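Local coordinates for protein putative phosphinothricin acetyltransferase YwnH (Bacillus subtilis, PDB 1VHS) that probably inactivates the herbicide and antibiotic phosphinothricin by transferring an acetyl group to it from acetyl-CoA, at residues A8-N21 / D32-F45. Numbering follows the deposited sequence.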
ATOM      1  N   ALA A   8      11.183  -7.737  -1.539  1.00 14.82           N
ATOM      2  CA  ALA A   8      10.410  -8.973  -1.605  1.00 18.05           C
ATOM      3  C   ALA A   8      11.060  -9.966  -2.562  1.00 19.34           C
ATOM      4  O   ALA A   8      11.774  -9.580  -3.492  1.00 22.61           O
ATOM      5  CB  ALA A   8       8.973  -8.678  -2.064  1.00 18.96           C
ATOM      6  N   GLU A   9      10.795 -11.245  -2.324  1.00 21.44           N
ATOM      7  CA  GLU A   9      11.325 -12.324  -3.144  1.00 23.59           C
ATOM      8  C   GLU A   9      10.156 -13.223  -3.523  1.00 23.34           C
ATOM      9  O   GLU A   9       9.097 -13.172  -2.893  1.00 24.35           O
ATOM     10  CB  GLU A   9      12.367 -13.109  -2.345  1.00 24.27           C
ATOM     11  CG  GLU A   9      13.283 -12.199  -1.552  1.00 26.65           C
ATOM     12  CD  GLU A   9      14.316 -12.945  -0.736  1.00 26.88           C
ATOM     13  OE1 GLU A   9      13.950 -13.901  -0.016  1.00 25.14           O
ATOM     14  OE2 GLU A   9      15.497 -12.556  -0.808  1.00 28.55           O
ATOM     15  N   HIS A  10      10.349 -14.056  -4.537  1.00 25.68           N
ATOM     16  CA  HIS A  10       9.283 -14.942  -4.987  1.00 28.62           C
ATOM     17  C   HIS A  10       8.658 -15.783  -3.874  1.00 26.69           C
ATOM     18  O   HIS A  10       7.436 -15.917  -3.815  1.00 25.40           O
ATOM     19  CB  HIS A  10       9.790 -15.856  -6.104  1.00 34.20           C
ATOM     20  CG  HIS A  10       8.709 -16.657  -6.760  1.00 40.89           C
ATOM     21  ND1 HIS A  10       7.942 -17.576  -6.076  1.00 43.40           N
ATOM     22  CD2 HIS A  10       8.250 -16.660  -8.034  1.00 45.11           C
ATOM     23  CE1 HIS A  10       7.059 -18.110  -6.899  1.00 46.30           C
ATOM     24  NE2 HIS A  10       7.225 -17.572  -8.094  1.00 48.13           N
ATOM     25  N   ARG A  11       9.481 -16.343  -2.987  1.00 25.16           N
ATOM     26  CA  ARG A  11       8.949 -17.171  -1.910  1.00 24.80           C
ATOM     27  C   ARG A  11       8.093 -16.376  -0.929  1.00 22.71           C
ATOM     28  O   ARG A  11       7.460 -16.955  -0.048  1.00 22.97           O
ATOM     29  CB  ARG A  11      10.082 -17.894  -1.160  1.00 27.94           C
ATOM     30  CG  ARG A  11      10.984 -16.997  -0.338  1.00 32.09           C
ATOM     31  CD  ARG A  11      12.297 -17.703  -0.003  1.00 33.99           C
ATOM     32  NE  ARG A  11      12.170 -18.739   1.020  1.00 30.54           N
ATOM     33  CZ  ARG A  11      12.210 -18.504   2.329  1.00 32.83           C
ATOM     34  NH1 ARG A  11      12.365 -17.268   2.779  1.00 33.16           N
ATOM     35  NH2 ARG A  11      12.127 -19.510   3.194  1.00 29.78           N
ATOM     36  N   ASP A  12       8.063 -15.054  -1.090  1.00 22.92           N
ATOM     37  CA  ASP A  12       7.267 -14.184  -0.221  1.00 21.69           C
ATOM     38  C   ASP A  12       5.839 -13.988  -0.739  1.00 20.46           C
ATOM     39  O   ASP A  12       4.966 -13.541   0.005  1.00 18.94           O
ATOM     40  CB  ASP A  12       7.920 -12.805  -0.103  1.00 21.02           C
ATOM     41  CG  ASP A  12       9.270 -12.849   0.584  1.00 19.48           C
ATOM     42  OD1 ASP A  12      10.118 -11.993   0.262  1.00 21.21           O
ATOM     43  OD2 ASP A  12       9.470 -13.723   1.448  1.00 23.82           O
ATOM     44  N   LEU A  13       5.604 -14.308  -2.008  1.00 23.55           N
ATOM     45  CA  LEU A  13       4.270 -14.125  -2.592  1.00 24.89           C
ATOM     46  C   LEU A  13       3.164 -14.710  -1.721  1.00 24.59           C
ATOM     47  O   LEU A  13       2.139 -14.070  -1.496  1.00 22.62           O
ATOM     48  CB  LEU A  13       4.204 -14.738  -3.994  1.00 30.24           C
ATOM     49  CG  LEU A  13       2.855 -14.583  -4.709  1.00 33.27           C
ATOM     50  CD1 LEU A  13       2.510 -13.102  -4.844  1.00 33.85           C
ATOM     51  CD2 LEU A  13       2.915 -15.247  -6.074  1.00 35.27           C
ATOM     52  N   GLU A  14       3.372 -15.928  -1.226  1.00 25.85           N
ATOM     53  CA  GLU A  14       2.392 -16.591  -0.368  1.00 24.89           C
ATOM     54  C   GLU A  14       2.014 -15.748   0.855  1.00 25.28           C
ATOM     55  O   GLU A  14       0.828 -15.558   1.151  1.00 24.29           O
ATOM     56  CB  GLU A  14       2.942 -17.964   0.069  1.00 30.55           C
ATOM     57  CG  GLU A  14       2.323 -18.543   1.335  1.00 38.55           C
ATOM     58  CD  GLU A  14       2.956 -17.986   2.596  1.00 44.46           C
ATOM     59  OE1 GLU A  14       4.170 -18.196   2.797  1.00 46.14           O
ATOM     60  OE2 GLU A  14       2.240 -17.338   3.389  1.00 52.40           O
ATOM     61  N   ALA A  15       3.021 -15.239   1.558  1.00 23.78           N
ATOM     62  CA  ALA A  15       2.792 -14.422   2.746  1.00 22.57           C
ATOM     63  C   ALA A  15       2.178 -13.065   2.389  1.00 20.93           C
ATOM     64  O   ALA A  15       1.357 -12.535   3.134  1.00 20.98           O
ATOM     65  CB  ALA A  15       4.101 -14.216   3.489  1.00 25.62           C
ATOM     66  N   VAL A  16       2.590 -12.509   1.253  1.00 19.25           N
ATOM     67  CA  VAL A  16       2.087 -11.213   0.798  1.00 19.60           C
ATOM     68  C   VAL A  16       0.591 -11.313   0.515  1.00 21.80           C
ATOM     69  O   VAL A  16      -0.182 -10.442   0.916  1.00 19.01           O
ATOM     70  CB  VAL A  16       2.842 -10.742  -0.477  1.00 19.44           C
ATOM     71  CG1 VAL A  16       2.156  -9.529  -1.091  1.00 20.47           C
ATOM     72  CG2 VAL A  16       4.284 -10.387  -0.122  1.00 18.24           C
ATOM     73  N   VAL A  17       0.184 -12.381  -0.167  1.00 21.94           N
ATOM     74  CA  VAL A  17      -1.226 -12.586  -0.478  1.00 22.12           C
ATOM     75  C   VAL A  17      -2.014 -12.884   0.792  1.00 21.96           C
ATOM     76  O   VAL A  17      -3.144 -12.423   0.959  1.00 22.37           O
ATOM     77  CB  VAL A  17      -1.413 -13.749  -1.478  1.00 21.05           C
ATOM     78  CG1 VAL A  17      -2.895 -14.079  -1.632  1.00 24.11           C
ATOM     79  CG2 VAL A  17      -0.821 -13.364  -2.816  1.00 22.01           C
ATOM     80  N   ALA A  18      -1.417 -13.659   1.690  1.00 22.94           N
ATOM     81  CA  ALA A  18      -2.070 -13.999   2.945  1.00 22.99           C
ATOM     82  C   ALA A  18      -2.376 -12.728   3.739  1.00 22.91           C
ATOM     83  O   ALA A  18      -3.471 -12.578   4.284  1.00 23.43           O
ATOM     84  CB  ALA A  18      -1.182 -14.930   3.763  1.00 26.56           C
ATOM     85  N   ILE A  19      -1.407 -11.817   3.803  1.00 21.03           N
ATOM     86  CA  ILE A  19      -1.592 -10.560   4.522  1.00 20.84           C
ATOM     87  C   ILE A  19      -2.711  -9.772   3.844  1.00 22.09           C
ATOM     88  O   ILE A  19      -3.581  -9.205   4.506  1.00 23.41           O
ATOM     89  CB  ILE A  19      -0.293  -9.722   4.529  1.00 19.67           C
ATOM     90  CG1 ILE A  19       0.730 -10.385   5.458  1.00 22.95           C
ATOM     91  CG2 ILE A  19      -0.587  -8.272   4.953  1.00 21.20           C
ATOM     92  CD1 ILE A  19       2.085  -9.716   5.471  1.00 24.77           C
ATOM     93  N   TYR A  20      -2.677  -9.751   2.519  1.00 23.81           N
ATOM     94  CA  TYR A  20      -3.691  -9.060   1.735  1.00 23.46           C
ATOM     95  C   TYR A  20      -5.072  -9.610   2.101  1.00 23.71           C
ATOM     96  O   TYR A  20      -5.996  -8.852   2.394  1.00 22.82           O
ATOM     97  CB  TYR A  20      -3.416  -9.281   0.251  1.00 25.83           C
ATOM     98  CG  TYR A  20      -4.396  -8.597  -0.669  1.00 27.98           C
ATOM     99  CD1 TYR A  20      -4.294  -7.232  -0.938  1.00 31.00           C
ATOM    100  CD2 TYR A  20      -5.418  -9.318  -1.284  1.00 31.74           C
ATOM    101  CE1 TYR A  20      -5.182  -6.602  -1.800  1.00 31.73           C
ATOM    102  CE2 TYR A  20      -6.316  -8.700  -2.148  1.00 31.20           C
ATOM    103  CZ  TYR A  20      -6.191  -7.342  -2.401  1.00 33.40           C
ATOM    104  OH  TYR A  20      -7.076  -6.727  -3.249  1.00 34.46           O
ATOM    105  N   ASN A  21      -5.206 -10.934   2.095  1.00 23.82           N
ATOM    106  CA  ASN A  21      -6.481 -11.568   2.423  1.00 22.92           C
ATOM    107  C   ASN A  21      -6.957 -11.348   3.848  1.00 25.17           C
ATOM    108  O   ASN A  21      -8.161 -11.322   4.107  1.00 25.31           O
ATOM    109  CB  ASN A  21      -6.425 -13.074   2.145  1.00 21.48           C
ATOM    110  CG  ASN A  21      -6.415 -13.390   0.667  1.00 24.35           C
ATOM    111  OD1 ASN A  21      -6.966 -12.641  -0.141  1.00 28.04           O
ATOM    112  ND2 ASN A  21      -5.808 -14.511   0.303  1.00 27.31           N
ATOM    113  N   ASP A  32     -11.382  -6.010  -2.689  1.00 45.11           N
ATOM    114  CA  ASP A  32     -11.852  -7.382  -2.863  1.00 42.98           C
ATOM    115  C   ASP A  32     -12.743  -7.775  -1.691  1.00 41.91           C
ATOM    116  O   ASP A  32     -12.470  -7.407  -0.548  1.00 43.64           O
ATOM    117  CB  ASP A  32     -10.668  -8.351  -2.949  1.00 45.04           C
ATOM    118  CG  ASP A  32     -10.034  -8.384  -4.325  1.00 45.30           C
ATOM    119  OD1 ASP A  32     -10.700  -8.841  -5.279  1.00 46.96           O
ATOM    120  OD2 ASP A  32      -8.868  -7.956  -4.456  1.00 45.47           O
ATOM    121  N   THR A  33     -13.810  -8.514  -1.978  1.00 38.81           N
ATOM    122  CA  THR A  33     -14.730  -8.965  -0.942  1.00 38.32           C
ATOM    123  C   THR A  33     -14.473 -10.446  -0.678  1.00 36.16           C
ATOM    124  O   THR A  33     -14.898 -10.991   0.339  1.00 35.99           O
ATOM    125  CB  THR A  33     -16.205  -8.786  -1.368  1.00 39.99           C
ATOM    126  OG1 THR A  33     -16.492  -9.640  -2.481  1.00 41.20           O
ATOM    127  CG2 THR A  33     -16.472  -7.341  -1.763  1.00 44.00           C
ATOM    128  N   GLU A  34     -13.770 -11.082  -1.609  1.00 35.31           N
ATOM    129  CA  GLU A  34     -13.433 -12.498  -1.502  1.00 35.12           C
ATOM    130  C   GLU A  34     -11.919 -12.672  -1.573  1.00 32.78           C
ATOM    131  O   GLU A  34     -11.236 -11.959  -2.309  1.00 28.83           O
ATOM    132  CB  GLU A  34     -14.095 -13.280  -2.641  1.00 36.89           C
ATOM    133  CG  GLU A  34     -15.619 -13.243  -2.622  1.00 40.30           C
ATOM    134  CD  GLU A  34     -16.210 -13.961  -1.421  1.00 44.56           C
ATOM    135  OE1 GLU A  34     -17.449 -13.941  -1.267  1.00 47.56           O
ATOM    136  OE2 GLU A  34     -15.439 -14.550  -0.632  1.00 46.72           O
ATOM    137  N   PRO A  35     -11.370 -13.629  -0.808  1.00 33.51           N
ATOM    138  CA  PRO A  35      -9.920 -13.847  -0.831  1.00 32.80           C
ATOM    139  C   PRO A  35      -9.400 -14.233  -2.213  1.00 32.55           C
ATOM    140  O   PRO A  35     -10.084 -14.918  -2.981  1.00 33.22           O
ATOM    141  CB  PRO A  35      -9.720 -14.952   0.206  1.00 34.08           C
ATOM    142  CG  PRO A  35     -11.018 -15.714   0.148  1.00 34.13           C
ATOM    143  CD  PRO A  35     -12.037 -14.600   0.077  1.00 33.48           C
ATOM    144  N   VAL A  36      -8.190 -13.784  -2.530  1.00 30.97           N
ATOM    145  CA  VAL A  36      -7.576 -14.079  -3.818  1.00 31.91           C
ATOM    146  C   VAL A  36      -6.498 -15.150  -3.660  1.00 31.85           C
ATOM    147  O   VAL A  36      -6.091 -15.466  -2.543  1.00 30.09           O
ATOM    148  CB  VAL A  36      -6.934 -12.814  -4.427  1.00 34.09           C
ATOM    149  CG1 VAL A  36      -7.989 -11.723  -4.590  1.00 33.34           C
ATOM    150  CG2 VAL A  36      -5.793 -12.329  -3.536  1.00 31.05           C
ATOM    151  N   THR A  37      -6.039 -15.706  -4.778  1.00 33.08           N
ATOM    152  CA  THR A  37      -4.999 -16.730  -4.738  1.00 32.85           C
ATOM    153  C   THR A  37      -3.680 -16.183  -5.282  1.00 32.32           C
ATOM    154  O   THR A  37      -3.666 -15.252  -6.087  1.00 32.32           O
ATOM    155  CB  THR A  37      -5.386 -17.969  -5.573  1.00 35.35           C
ATOM    156  OG1 THR A  37      -5.366 -17.634  -6.965  1.00 36.89           O
ATOM    157  CG2 THR A  37      -6.775 -18.462  -5.192  1.00 35.28           C
ATOM    158  N   PRO A  38      -2.550 -16.761  -4.846  1.00 31.18           N
ATOM    159  CA  PRO A  38      -1.215 -16.338  -5.286  1.00 31.03           C
ATOM    160  C   PRO A  38      -1.117 -16.258  -6.806  1.00 32.82           C
ATOM    161  O   PRO A  38      -0.452 -15.378  -7.357  1.00 29.45           O
ATOM    162  CB  PRO A  38      -0.310 -17.418  -4.704  1.00 32.24           C
ATOM    163  CG  PRO A  38      -1.002 -17.750  -3.420  1.00 31.38           C
ATOM    164  CD  PRO A  38      -2.451 -17.840  -3.847  1.00 30.01           C
ATOM    165  N   GLU A  39      -1.791 -17.187  -7.480  1.00 33.48           N
ATOM    166  CA  GLU A  39      -1.784 -17.224  -8.934  1.00 36.47           C
ATOM    167  C   GLU A  39      -2.478 -15.993  -9.513  1.00 36.73           C
ATOM    168  O   GLU A  39      -2.069 -15.473 -10.552  1.00 39.47           O
ATOM    169  CB  GLU A  39      -2.470 -18.499  -9.425  1.00 33.87           C
ATOM    170  N   ASP A  40      -3.525 -15.526  -8.838  1.00 38.64           N
ATOM    171  CA  ASP A  40      -4.261 -14.355  -9.306  1.00 39.80           C
ATOM    172  C   ASP A  40      -3.445 -13.075  -9.152  1.00 40.34           C
ATOM    173  O   ASP A  40      -3.805 -12.037  -9.706  1.00 40.70           O
ATOM    174  CB  ASP A  40      -5.573 -14.181  -8.531  1.00 40.86           C
ATOM    175  CG  ASP A  40      -6.473 -15.397  -8.609  1.00 44.35           C
ATOM    176  OD1 ASP A  40      -6.651 -15.947  -9.718  1.00 42.64           O
ATOM    177  OD2 ASP A  40      -7.017 -15.793  -7.556  1.00 47.20           O
ATOM    178  N   ARG A  41      -2.348 -13.148  -8.403  1.00 39.46           N
ATOM    179  CA  ARG A  41      -1.514 -11.972  -8.166  1.00 38.35           C
ATOM    180  C   ARG A  41      -0.076 -12.113  -8.658  1.00 38.19           C
ATOM    181  O   ARG A  41       0.749 -11.227  -8.437  1.00 35.29           O
ATOM    182  CB  ARG A  41      -1.513 -11.643  -6.670  1.00 38.44           C
ATOM    183  CG  ARG A  41      -2.894 -11.362  -6.101  1.00 41.81           C
ATOM    184  CD  ARG A  41      -3.413  -9.987  -6.505  1.00 48.14           C
ATOM    185  NE  ARG A  41      -2.769  -8.919  -5.743  1.00 52.75           N
ATOM    186  CZ  ARG A  41      -3.082  -7.631  -5.839  1.00 54.94           C
ATOM    187  NH1 ARG A  41      -4.037  -7.235  -6.670  1.00 55.72           N
ATOM    188  NH2 ARG A  41      -2.450  -6.736  -5.091  1.00 54.00           N
HETATM  189  N   MSE A  42       0.224 -13.221  -9.331  1.00 38.65           N
HETATM  190  CA  MSE A  42       1.572 -13.450  -9.836  1.00 41.29           C
HETATM  191  C   MSE A  42       2.020 -12.344 -10.786  1.00 39.37           C
HETATM  192  O   MSE A  42       3.182 -11.937 -10.769  1.00 38.29           O
HETATM  193  CB  MSE A  42       1.650 -14.802 -10.548  1.00 47.31           C
HETATM  194  CG  MSE A  42       3.033 -15.136 -11.092  1.00 56.77           C
HETATM  195 SE   MSE A  42       4.410 -15.086  -9.733  1.00 74.58          SE
HETATM  196  CE  MSE A  42       5.966 -15.050 -10.877  1.00 68.85           C
ATOM    197  N   GLU A  43       1.099 -11.862 -11.616  1.00 38.16           N
ATOM    198  CA  GLU A  43       1.414 -10.796 -12.565  1.00 39.09           C
ATOM    199  C   GLU A  43       1.797  -9.518 -11.829  1.00 34.61           C
ATOM    200  O   GLU A  43       2.852  -8.938 -12.074  1.00 35.29           O
ATOM    201  CB  GLU A  43       0.214 -10.520 -13.477  1.00 41.71           C
ATOM    202  CG  GLU A  43      -0.081 -11.632 -14.466  1.00 50.88           C
ATOM    203  CD  GLU A  43       1.041 -11.838 -15.468  1.00 56.02           C
ATOM    204  OE1 GLU A  43       0.919 -12.745 -16.321  1.00 59.37           O
ATOM    205  OE2 GLU A  43       2.045 -11.095 -15.408  1.00 59.53           O
ATOM    206  N   TRP A  44       0.923  -9.089 -10.928  1.00 33.51           N
ATOM    207  CA  TRP A  44       1.148  -7.891 -10.134  1.00 31.54           C
ATOM    208  C   TRP A  44       2.486  -7.988  -9.410  1.00 30.52           C
ATOM    209  O   TRP A  44       3.278  -7.043  -9.402  1.00 27.19           O
ATOM    210  CB  TRP A  44       0.018  -7.741  -9.115  1.00 30.73           C
ATOM    211  CG  TRP A  44       0.289  -6.740  -8.043  1.00 29.47           C
ATOM    212  CD1 TRP A  44       0.191  -5.381  -8.137  1.00 27.67           C
ATOM    213  CD2 TRP A  44       0.718  -7.022  -6.708  1.00 25.96           C
ATOM    214  NE1 TRP A  44       0.532  -4.799  -6.939  1.00 27.99           N
ATOM    215  CE2 TRP A  44       0.861  -5.784  -6.043  1.00 25.56           C
ATOM    216  CE3 TRP A  44       0.997  -8.204  -6.005  1.00 25.92           C
ATOM    217  CZ2 TRP A  44       1.271  -5.692  -4.710  1.00 19.56           C
ATOM    218  CZ3 TRP A  44       1.406  -8.112  -4.677  1.00 25.55           C
ATOM    219  CH2 TRP A  44       1.539  -6.862  -4.045  1.00 25.12           C
ATOM    220  N   PHE A  45       2.729  -9.144  -8.805  1.00 27.40           N
ATOM    221  CA  PHE A  45       3.956  -9.386  -8.062  1.00 30.33           C
ATOM    222  C   PHE A  45       5.195  -9.187  -8.926  1.00 29.68           C
ATOM    223  O   PHE A  45       6.069  -8.388  -8.595  1.00 29.37           O
ATOM    224  CB  PHE A  45       3.948 -10.805  -7.494  1.00 32.00           C
ATOM    225  CG  PHE A  45       5.026 -11.057  -6.482  1.00 36.41           C
ATOM    226  CD1 PHE A  45       4.962 -10.474  -5.222  1.00 37.16           C
ATOM    227  CD2 PHE A  45       6.109 -11.872  -6.790  1.00 39.63           C
ATOM    228  CE1 PHE A  45       5.964 -10.701  -4.277  1.00 40.90           C
ATOM    229  CE2 PHE A  45       7.117 -12.104  -5.853  1.00 42.97           C
ATOM    230  CZ  PHE A  45       7.042 -11.517  -4.594  1.00 43.26           C
TER
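Over one face of the Phe45 ring lies Leu13, its CB 4.2 Å from the ring centroid, while Glu9 O approaches the ring's edge near CZ. With CG of Leu13 anti to the backbone N (chi1 -179°), the side chain extends toward 32-45, where CD1 packs against Phe45 CD1 at 3.6 Å and CD2 meets Pro38 O and SE of Met42, present as selenomethionine. Tyr20 is met over a face and at its edge: Arg41 CZ stands over one face in a cation-pi contact, 4.8 Å from the centroid, and Asp32 OD2, in the ring plane, accepts from Tyr20 OH at 2.5 Å, the carboxylate turned 75° from the ring. Within 32-45 the same guanidinium lies on Trp44, NH2 3.5 Å above the ring plane, and the Trp44 edge meets Val16 CG1. Farther along helix 13-24, Asn21 ND2 gives a nearly straight bond to a lone pair of Val36 O at 3.0 Å, whereas Val36 N reaches Asn21 OD1 at 2.9 Å, tilted 28° from the carbonyl plane. Tyr20 also meets Tyr88, predicted to bind acetyl-CoA. Apolar contacts thus predominate toward helix 42-46 of this GNAT fold, whereas hydrogen bonds from Tyr20 and Asn21 hold the segment leading to it at Asp32 and Val36.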